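Local coordinates for acyl-CoA dehydrogenase domain protein Tcur3481 (Thermomonospora curvata, PDB 6WY9) that probably acts as a flavin-dependent acyl-CoA dehydrogenase, oxidising acyl-CoA thioesters with FAD as cofactor, at residues 145-150 and 201-206. Numbering follows the deposited sequence.
Sequences WRLSGT and LTLDAV
Leu-147 and Val-206 form an antiparallel hydrogen-bonded pair, with Leu-147 N to Val-206 O at 3.0 Å and Val-206 N to Leu-147 O at 2.8 Å. Gly-149 and Leu-203 repeat the pattern, Leu-203 N reaching Gly-149 O at 2.9 Å; phi of Gly-149 is 159°, unfavourable for residues with a CB. Between these pairs the register slips by one: Ala-205 and Val-206 both face Leu-147 in a G1 beta bulge. Ala-205 takes positive phi (54°), the left-handed conformation that glycine usually fills at this position; alanine has only a methyl to accommodate.

The bulge turns Ala-205 N away from good geometry with Leu-147 O, and Ser-148 OG accepts it instead at 2.9 Å. With chi1 at -76°, OG stands anti to its own carbonyl carbon and reaches that amide; a water bridges it to Asp-204 OD1.

On the same face as Ser-148, the extended Arg-146 chain runs alongside the bulge, and NH2 donates to Ala-205 O at 3.1 Å, nearly in the guanidinium plane, while NE forms a salt bridge with Asp-141. With an alanine in place of Arg-146, Ala-205 O would probably lose this donor and Asp-141 this salt bridge.

Leucines suit the buried face shared with Val-206, where Leu-147 CB meets Leu-203 CD2 at 4.0 Å.

In this acyl-CoA dehydrogenase beta domain, polar side chains thus secure Ala-205 N and O where regular pairing breaks.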
loop_
_atom_site.group_PDB
_atom_site.type_symbol
_atom_site.label_atom_id
_atom_site.label_comp_id
_atom_site.label_asym_id
_atom_site.label_seq_id
_atom_site.Cartn_x
_atom_site.Cartn_y
_atom_site.Cartn_z
ATOM N N TRP B 145 -40.777 4.579 -25.583
ATOM C CA TRP B 145 -40.581 4.837 -24.167
ATOM C C TRP B 145 -40.449 6.335 -23.955
ATOM O O TRP B 145 -40.021 7.069 -24.848
ATOM C CB TRP B 145 -39.319 4.125 -23.637
ATOM C CG TRP B 145 -39.391 2.651 -23.778
ATOM C CD1 TRP B 145 -39.145 1.926 -24.896
ATOM C CD2 TRP B 145 -39.758 1.720 -22.765
ATOM N NE1 TRP B 145 -39.339 0.593 -24.648
ATOM C CE2 TRP B 145 -39.713 0.437 -23.344
ATOM C CE3 TRP B 145 -40.120 1.847 -21.422
ATOM C CZ2 TRP B 145 -40.030 -0.717 -22.633
ATOM C CZ3 TRP B 145 -40.427 0.699 -20.707
ATOM C CH2 TRP B 145 -40.382 -0.568 -21.318
ATOM N N ARG B 146 -40.794 6.779 -22.746
ATOM C CA ARG B 146 -40.418 8.114 -22.305
ATOM C C ARG B 146 -39.617 8.017 -21.015
ATOM O O ARG B 146 -40.000 7.288 -20.090
ATOM C CB ARG B 146 -41.651 8.994 -22.140
ATOM C CG ARG B 146 -42.335 9.207 -23.452
ATOM C CD ARG B 146 -43.413 10.239 -23.365
ATOM N NE ARG B 146 -44.078 10.408 -24.650
ATOM C CZ ARG B 146 -43.668 11.242 -25.598
ATOM N NH1 ARG B 146 -44.337 11.342 -26.744
ATOM N NH2 ARG B 146 -42.596 11.985 -25.402
ATOM N N LEU B 147 -38.501 8.756 -20.981
ATOM C CA LEU B 147 -37.508 8.753 -19.921
ATOM C C LEU B 147 -37.574 10.051 -19.131
ATOM O O LEU B 147 -37.615 11.145 -19.711
ATOM C CB LEU B 147 -36.081 8.617 -20.488
ATOM C CG LEU B 147 -35.808 7.525 -21.534
ATOM C CD1 LEU B 147 -34.344 7.483 -21.960
ATOM C CD2 LEU B 147 -36.271 6.158 -21.028
ATOM N N SER B 148 -37.555 9.924 -17.805
ATOM C CA SER B 148 -37.544 11.076 -16.914
ATOM C C SER B 148 -36.531 10.846 -15.810
ATOM O O SER B 148 -36.593 9.835 -15.107
ATOM C CB SER B 148 -38.922 11.337 -16.306
ATOM O OG SER B 148 -39.784 11.928 -17.256
ATOM N N GLY B 149 -35.636 11.802 -15.640
ATOM C CA GLY B 149 -34.607 11.720 -14.627
ATOM C C GLY B 149 -33.481 12.655 -15.016
ATOM O O GLY B 149 -33.657 13.539 -15.865
ATOM N N THR B 150 -32.329 12.437 -14.393
ATOM C CA THR B 150 -31.121 13.196 -14.702
ATOM C C THR B 150 -29.967 12.224 -14.774
ATOM O O THR B 150 -29.933 11.254 -14.009
ATOM C CB THR B 150 -30.806 14.207 -13.620
ATOM O OG1 THR B 150 -30.682 13.471 -12.412
ATOM C CG2 THR B 150 -31.942 15.188 -13.434
ATOM N N LEU B 201 -27.307 15.864 -17.737
ATOM C CA LEU B 201 -28.420 15.659 -18.652
ATOM C C LEU B 201 -29.743 15.682 -17.883
ATOM O O LEU B 201 -29.883 14.969 -16.880
ATOM C CB LEU B 201 -28.230 14.302 -19.334
ATOM C CG LEU B 201 -28.189 14.065 -20.843
ATOM C CD1 LEU B 201 -28.594 12.595 -21.109
ATOM C CD2 LEU B 201 -29.069 15.082 -21.628
ATOM N N THR B 202 -30.702 16.502 -18.321
ATOM C CA THR B 202 -32.059 16.464 -17.770
ATOM C C THR B 202 -33.002 15.887 -18.819
ATOM O O THR B 202 -33.027 16.356 -19.966
ATOM C CB THR B 202 -32.557 17.852 -17.319
ATOM O OG1 THR B 202 -31.816 18.299 -16.178
ATOM C CG2 THR B 202 -34.022 17.788 -16.907
ATOM N N LEU B 203 -33.787 14.878 -18.426
ATOM C CA LEU B 203 -34.734 14.220 -19.316
ATOM C C LEU B 203 -36.137 14.409 -18.760
ATOM O O LEU B 203 -36.446 13.942 -17.661
ATOM C CB LEU B 203 -34.413 12.733 -19.456
ATOM C CG LEU B 203 -33.023 12.405 -19.975
ATOM C CD1 LEU B 203 -32.171 11.937 -18.837
ATOM C CD2 LEU B 203 -33.127 11.301 -21.007
ATOM N N ASP B 204 -36.989 15.087 -19.509
ATOM C CA ASP B 204 -38.365 15.286 -19.062
ATOM C C ASP B 204 -39.255 14.581 -20.084
ATOM O O ASP B 204 -39.586 15.145 -21.134
ATOM C CB ASP B 204 -38.641 16.770 -18.915
ATOM C CG ASP B 204 -40.077 17.078 -18.607
ATOM O OD1 ASP B 204 -40.880 16.155 -18.345
ATOM O OD2 ASP B 204 -40.402 18.281 -18.656
ATOM N N ALA B 205 -39.594 13.324 -19.779
ATOM C CA ALA B 205 -40.470 12.511 -20.618
ATOM C C ALA B 205 -39.937 12.456 -22.048
ATOM O O ALA B 205 -40.662 12.680 -23.023
ATOM C CB ALA B 205 -41.906 13.036 -20.578
ATOM N N VAL B 206 -38.653 12.148 -22.166
ATOM C CA VAL B 206 -37.953 12.211 -23.453
ATOM C C VAL B 206 -38.283 10.959 -24.263
ATOM O O VAL B 206 -38.132 9.844 -23.750
ATOM C CB VAL B 206 -36.442 12.326 -23.245
ATOM C CG1 VAL B 206 -35.750 12.358 -24.603
ATOM C CG2 VAL B 206 -36.050 13.557 -22.392
HETATM O O HOH W 1 -40.991 14.192 -16.426
#